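Local coordinates for sugar ABC transporter substrate-binding protein (PDB 5U2P), which probably binds a small solute, perhaps a sugar, in the periplasm and delivers it to an ABC transporter, although its true ligand is uncertain, at residues H77-L80 against A85-V88; T52-E57 against S326-A331. All blocks are in the same frame, centred on the assembly; numbering follows the deposited sequence.

From the N terminus the chain makes strand 33-39 and then helix 45-58, where residues 52-57 supply the first half of contact 2. It continues through strand 61-67 into helix 72-81, whose end contact 1 joins to the approach to strand 88-92, closing a short connection across only four residues. The chain then runs through much of the rest of the protein and returns on strand 307-311 to helix 318-329, where 326-331 closes contact 2 across 268 residues, joining that helix to helix 45-58. Contact 1 is thus nested inside contact 2. Both belong to the five-stranded sheet's lobe; their centres lie about 22 Å apart and they do not touch.

Contact 1 (H77-L80 against A85-V88); sequences HARL and APDV
Arg79 and Leu80, near the end of helix 72-81, meet Ala85 and Pro86 in the helix-to-strand turn of a beta-alpha-beta crossover: strand 61-67, helix 72-81 and strand 88-92 follow one another in this lobe of the solute-binding protein fold. Ala85 N donates a weak, bent hydrogen bond to Arg79 O (3.0 Å, 127° at the hydrogen), and the CB atoms of Arg79 and Ala85 lie 3.9 Å apart. Leu80 holds CG beside its backbone N and extends its CD2 branch to within 3.7 Å of Ala85 CB. Leu80 also touches Leu99, Phe105 and His312.

The Arg79 chain is folded rather than extended: bends at chi2 (-77°) and chi3 (-66°) carry the guanidinium over to Pro86, and the arginine and proline side chains cross at about a right angle. Its charged end is held from outside these segments, by a salt bridge from NH2 to Glu65 on strand 61-67 and a hydrogen bond from NE to Thr84 OG1. Pro86 CD sits over one face of the guanidinium, 3.7 Å from Arg79 NH1, with Pro86 CG next at 4.0 Å from the same nitrogen.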
ATOM      1  N   HIS A  77       3.983 -23.267  -5.583  1.00 32.64           N
ATOM      2  CA  HIS A  77       5.385 -23.650  -5.386  1.00 37.61           C
ATOM      3  C   HIS A  77       5.637 -25.050  -5.929  1.00 32.09           C
ATOM      4  O   HIS A  77       6.573 -25.274  -6.705  1.00 36.08           O
ATOM      5  CB  HIS A  77       5.767 -23.613  -3.904  1.00 39.41           C
ATOM      6  CG  HIS A  77       6.177 -22.264  -3.405  1.00 55.46           C
ATOM      7  ND1 HIS A  77       5.301 -21.202  -3.322  1.00 66.45           N
ATOM      8  CD2 HIS A  77       7.362 -21.813  -2.931  1.00 57.64           C
ATOM      9  CE1 HIS A  77       5.932 -20.152  -2.826  1.00 53.98           C
ATOM     10  NE2 HIS A  77       7.183 -20.493  -2.584  1.00 52.49           N
ATOM     11  N   ALA A  78       4.794 -25.994  -5.519  1.00 34.10           N
ATOM     12  CA  ALA A  78       4.937 -27.388  -5.946  1.00 55.21           C
ATOM     13  C   ALA A  78       4.857 -27.547  -7.464  1.00 46.58           C
ATOM     14  O   ALA A  78       5.629 -28.302  -8.054  1.00 38.93           O
ATOM     15  CB  ALA A  78       3.878 -28.255  -5.290  1.00 39.90           C
ATOM     16  N   ARG A  79       3.910 -26.849  -8.089  1.00 31.97           N
ATOM     17  CA  ARG A  79       3.716 -26.949  -9.538  1.00 31.71           C
ATOM     18  C   ARG A  79       4.850 -26.280 -10.322  1.00 27.33           C
ATOM     19  O   ARG A  79       5.190 -26.723 -11.410  1.00 33.07           O
ATOM     20  CB  ARG A  79       2.376 -26.333  -9.958  1.00 40.16           C
ATOM     21  CG  ARG A  79       1.158 -26.933  -9.260  1.00 53.06           C
ATOM     22  CD  ARG A  79       0.785 -28.262  -9.837  1.00 45.59           C
ATOM     23  NE  ARG A  79       0.319 -28.143 -11.214  1.00 48.83           N
ATOM     24  CZ  ARG A  79      -0.935 -27.873 -11.561  1.00 56.55           C
ATOM     25  NH1 ARG A  79      -1.258 -27.789 -12.849  1.00 52.45           N
ATOM     26  NH2 ARG A  79      -1.863 -27.693 -10.621  1.00 51.66           N
ATOM     27  N   LEU A  80       5.428 -25.221  -9.767  1.00 32.68           N
ATOM     28  CA  LEU A  80       6.588 -24.589 -10.388  1.00 27.08           C
ATOM     29  C   LEU A  80       7.792 -25.531 -10.277  1.00 35.59           C
ATOM     30  O   LEU A  80       8.549 -25.709 -11.231  1.00 33.91           O
ATOM     31  CB  LEU A  80       6.893 -23.237  -9.732  1.00 24.55           C
ATOM     32  CG  LEU A  80       5.887 -22.108 -10.087  1.00 23.01           C
ATOM     33  CD1 LEU A  80       6.126 -20.873  -9.243  1.00 28.19           C
ATOM     34  CD2 LEU A  80       5.934 -21.745 -11.561  1.00 24.07           C
ATOM     35  N   ALA A  85       3.283 -26.364 -13.754  1.00 29.38           N
ATOM     36  CA  ALA A  85       2.483 -25.157 -13.519  1.00 25.71           C
ATOM     37  C   ALA A  85       1.822 -24.696 -14.806  1.00 23.88           C
ATOM     38  O   ALA A  85       2.408 -24.850 -15.886  1.00 30.31           O
ATOM     39  CB  ALA A  85       3.341 -24.032 -12.958  1.00 27.23           C
ATOM     40  N   PRO A  86       0.614 -24.124 -14.692  1.00 21.52           N
ATOM     41  CA  PRO A  86      -0.065 -23.534 -15.860  1.00 22.68           C
ATOM     42  C   PRO A  86       0.708 -22.387 -16.519  1.00 28.53           C
ATOM     43  O   PRO A  86       1.676 -21.883 -15.958  1.00 27.32           O
ATOM     44  CB  PRO A  86      -1.387 -23.047 -15.266  1.00 28.54           C
ATOM     45  CG  PRO A  86      -1.664 -24.045 -14.218  1.00 26.82           C
ATOM     46  CD  PRO A  86      -0.321 -24.255 -13.559  1.00 24.96           C
ATOM     47  N   ASP A  87       0.278 -21.987 -17.714  1.00 26.05           N
ATOM     48  CA  ASP A  87       1.000 -20.977 -18.494  1.00 27.01           C
ATOM     49  C   ASP A  87       0.983 -19.597 -17.812  1.00 24.05           C
ATOM     50  O   ASP A  87       1.957 -18.841 -17.886  1.00 22.90           O
ATOM     51  CB  ASP A  87       0.404 -20.837 -19.899  1.00 23.99           C
ATOM     52  CG  ASP A  87       0.279 -22.162 -20.641  1.00 35.43           C
ATOM     53  OD1 ASP A  87       1.216 -22.981 -20.619  1.00 30.04           O
ATOM     54  OD2 ASP A  87      -0.774 -22.365 -21.284  1.00 31.84           O
ATOM     55  N   VAL A  88      -0.153 -19.266 -17.208  1.00 21.85           N
ATOM     56  CA  VAL A  88      -0.349 -18.018 -16.482  1.00 20.15           C
ATOM     57  C   VAL A  88      -0.727 -18.351 -15.045  1.00 26.22           C
ATOM     58  O   VAL A  88      -1.601 -19.184 -14.822  1.00 22.26           O
ATOM     59  CB  VAL A  88      -1.431 -17.147 -17.135  1.00 25.75           C
ATOM     60  CG1 VAL A  88      -1.736 -15.908 -16.286  1.00 24.96           C
ATOM     61  CG2 VAL A  88      -0.973 -16.758 -18.525  1.00 22.83           C
TER

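Contact 2 (T52-E57 against S326-A331); sequences TKLELE and SVLASA
Leu54 and Val327 make the closest contact between residues 52-57 and 326-331. The CD1 branch of Leu54 does the touching, 3.8 Å from Val327 CG1 and 4.0 Å from Val327 CB, and the two side chains cross obliquely. The same methyl approaches Leu328 CD2 at a looser 4.3 Å, so one branch meets two consecutive residues of the other helix. Leu54 places CG roughly opposite the backbone N, and with chi1 at -151° and chi2 at 58°, CD1 is the branch that reaches Val327. The backbones stay well apart, the nearest CA atoms, those of Leu54 and Val327, being 8.0 Å from each other, and no hydrogen bond joins the two segments.

In this lobe of the periplasmic solute-binding protein fold, the contact joins two helices that follow strands 33-39 and 307-311 of one mixed sheet. Helix 331-337 adds to the contact through Tyr333, which touches Val327, Leu328 and Glu57 and makes a cation-pi interaction with Lys53.

The polar interactions lie within 326-331, where helix 318-329 gives way to helix 331-337. Val327 O accepts two bonds from Ser330, one from its backbone N (3.0 Å) and one from its hydroxyl. Ser330, the N-cap of the next helix, directs OG to Val327 O at 2.7 Å in the carbonyl plane, with a C=O...OG angle of 151°.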
ATOM      1  N   THR A  52     -13.589 -14.927 -20.809  1.00 38.52           N
ATOM      2  CA  THR A  52     -14.626 -15.266 -21.775  1.00 40.24           C
ATOM      3  C   THR A  52     -14.471 -14.419 -23.031  1.00 39.10           C
ATOM      4  O   THR A  52     -14.603 -14.933 -24.144  1.00 37.93           O
ATOM      5  CB  THR A  52     -16.051 -15.071 -21.197  1.00 44.76           C
ATOM      6  OG1 THR A  52     -16.225 -15.921 -20.060  1.00 39.64           O
ATOM      7  CG2 THR A  52     -17.114 -15.425 -22.235  1.00 45.96           C
ATOM      8  N   LYS A  53     -14.207 -13.124 -22.849  1.00 40.60           N
ATOM      9  CA  LYS A  53     -13.938 -12.214 -23.964  1.00 40.72           C
ATOM     10  C   LYS A  53     -12.717 -12.643 -24.740  1.00 46.86           C
ATOM     11  O   LYS A  53     -12.663 -12.533 -25.961  1.00 35.35           O
ATOM     12  CB  LYS A  53     -13.718 -10.782 -23.471  1.00 46.36           C
ATOM     13  CG  LYS A  53     -14.976  -9.987 -23.209  1.00 62.34           C
ATOM     14  CD  LYS A  53     -14.645  -8.571 -22.746  1.00 73.87           C
ATOM     15  CE  LYS A  53     -14.022  -7.738 -23.858  1.00 68.60           C
ATOM     16  NZ  LYS A  53     -13.749  -6.342 -23.421  1.00 72.08           N
ATOM     17  N   LEU A  54     -11.699 -13.084 -24.022  1.00 31.93           N
ATOM     18  CA  LEU A  54     -10.488 -13.486 -24.666  1.00 27.83           C
ATOM     19  C   LEU A  54     -10.737 -14.639 -25.628  1.00 39.43           C
ATOM     20  O   LEU A  54     -10.212 -14.656 -26.744  1.00 33.05           O
ATOM     21  CB  LEU A  54      -9.456 -13.884 -23.600  1.00 36.47           C
ATOM     22  CG  LEU A  54      -7.982 -13.710 -23.888  1.00 43.67           C
ATOM     23  CD1 LEU A  54      -7.642 -12.262 -24.220  1.00 29.88           C
ATOM     24  CD2 LEU A  54      -7.227 -14.195 -22.663  1.00 29.87           C
ATOM     25  N   GLU A  55     -11.524 -15.611 -25.189  1.00 32.86           N
ATOM     26  CA  GLU A  55     -11.817 -16.776 -26.014  1.00 42.63           C
ATOM     27  C   GLU A  55     -12.702 -16.386 -27.182  1.00 40.01           C
ATOM     28  O   GLU A  55     -12.510 -16.856 -28.296  1.00 45.47           O
ATOM     29  CB  GLU A  55     -12.489 -17.875 -25.194  1.00 38.36           C
ATOM     30  CG  GLU A  55     -12.795 -19.120 -26.015  1.00 43.75           C
ATOM     31  CD  GLU A  55     -13.197 -20.308 -25.166  1.00 62.55           C
ATOM     32  OE1 GLU A  55     -13.051 -20.237 -23.929  1.00 63.78           O
ATOM     33  OE2 GLU A  55     -13.658 -21.319 -25.739  1.00 74.80           O
ATOM     34  N   LEU A  56     -13.649 -15.496 -26.921  1.00 42.47           N
ATOM     35  CA  LEU A  56     -14.633 -15.113 -27.917  1.00 49.39           C
ATOM     36  C   LEU A  56     -14.007 -14.243 -29.007  1.00 54.21           C
ATOM     37  O   LEU A  56     -14.260 -14.451 -30.190  1.00 46.52           O
ATOM     38  CB  LEU A  56     -15.792 -14.379 -27.243  1.00 48.19           C
ATOM     39  CG  LEU A  56     -17.075 -14.182 -28.051  1.00 71.27           C
ATOM     40  CD1 LEU A  56     -17.673 -15.518 -28.461  1.00 60.41           C
ATOM     41  CD2 LEU A  56     -18.084 -13.367 -27.249  1.00 65.12           C
ATOM     42  N   GLU A  57     -13.164 -13.294 -28.605  1.00 39.49           N
ATOM     43  CA  GLU A  57     -12.620 -12.298 -29.530  1.00 35.51           C
ATOM     44  C   GLU A  57     -11.218 -12.611 -30.037  1.00 51.01           C
ATOM     45  O   GLU A  57     -10.858 -12.200 -31.139  1.00 45.92           O
ATOM     46  CB  GLU A  57     -12.619 -10.917 -28.869  1.00 38.24           C
ATOM     47  CG  GLU A  57     -14.014 -10.456 -28.396  1.00 42.72           C
ATOM     48  CD  GLU A  57     -14.021  -9.053 -27.789  1.00 55.39           C
ATOM     49  OE1 GLU A  57     -13.051  -8.298 -27.993  1.00 51.91           O
ATOM     50  OE2 GLU A  57     -15.003  -8.705 -27.100  1.00 68.52           O
ATOM     51  N   SER A 326      -1.141  -8.725 -22.986  1.00 20.95           N
ATOM     52  CA  SER A 326      -1.223  -7.471 -23.723  1.00 18.43           C
ATOM     53  C   SER A 326      -2.676  -7.079 -24.009  1.00 20.44           C
ATOM     54  O   SER A 326      -3.051  -5.905 -23.846  1.00 24.39           O
ATOM     55  CB  SER A 326      -0.420  -7.576 -25.022  1.00 24.41           C
ATOM     56  OG  SER A 326      -0.606  -6.427 -25.819  1.00 36.94           O
ATOM     57  N   VAL A 327      -3.501  -8.041 -24.422  1.00 18.81           N
ATOM     58  CA  VAL A 327      -4.931  -7.769 -24.613  1.00 22.49           C
ATOM     59  C   VAL A 327      -5.594  -7.407 -23.270  1.00 20.23           C
ATOM     60  O   VAL A 327      -6.377  -6.451 -23.180  1.00 22.62           O
ATOM     61  CB  VAL A 327      -5.683  -8.969 -25.251  1.00 26.69           C
ATOM     62  CG1 VAL A 327      -7.196  -8.704 -25.320  1.00 27.76           C
ATOM     63  CG2 VAL A 327      -5.168  -9.248 -26.651  1.00 27.01           C
ATOM     64  N   LEU A 328      -5.282  -8.159 -22.228  1.00 20.50           N
ATOM     65  CA  LEU A 328      -5.860  -7.881 -20.909  1.00 18.18           C
ATOM     66  C   LEU A 328      -5.484  -6.485 -20.415  1.00 23.48           C
ATOM     67  O   LEU A 328      -6.254  -5.837 -19.716  1.00 21.97           O
ATOM     68  CB  LEU A 328      -5.413  -8.932 -19.893  1.00 21.99           C
ATOM     69  CG  LEU A 328      -5.884 -10.378 -20.101  1.00 34.47           C
ATOM     70  CD1 LEU A 328      -5.512 -11.271 -18.918  1.00 30.36           C
ATOM     71  CD2 LEU A 328      -7.333 -10.420 -20.331  1.00 41.19           C
ATOM     72  N   ALA A 329      -4.306  -6.013 -20.803  1.00 20.71           N
ATOM     73  CA  ALA A 329      -3.829  -4.705 -20.373  1.00 20.08           C
ATOM     74  C   ALA A 329      -4.509  -3.546 -21.116  1.00 24.80           C
ATOM     75  O   ALA A 329      -4.429  -2.395 -20.672  1.00 28.25           O
ATOM     76  CB  ALA A 329      -2.313  -4.630 -20.571  1.00 20.24           C
ATOM     77  N   SER A 330      -5.156  -3.857 -22.226  1.00 21.84           N
ATOM     78  CA  SER A 330      -5.757  -2.846 -23.112  1.00 27.51           C
ATOM     79  C   SER A 330      -6.873  -2.109 -22.388  1.00 33.73           C
ATOM     80  O   SER A 330      -7.499  -2.658 -21.484  1.00 25.05           O
ATOM     81  CB  SER A 330      -6.287  -3.486 -24.405  1.00 26.37           C
ATOM     82  OG  SER A 330      -7.505  -4.193 -24.226  1.00 23.65           O
ATOM     83  N   ALA A 331      -7.120  -0.864 -22.779  1.00 29.06           N
ATOM     84  CA  ALA A 331      -8.099  -0.031 -22.077  1.00 36.34           C
ATOM     85  C   ALA A 331      -9.493  -0.665 -22.111  1.00 31.27           C
ATOM     86  O   ALA A 331     -10.242  -0.591 -21.132  1.00 28.60           O
ATOM     87  CB  ALA A 331      -8.131   1.359 -22.685  1.00 36.83           C
TER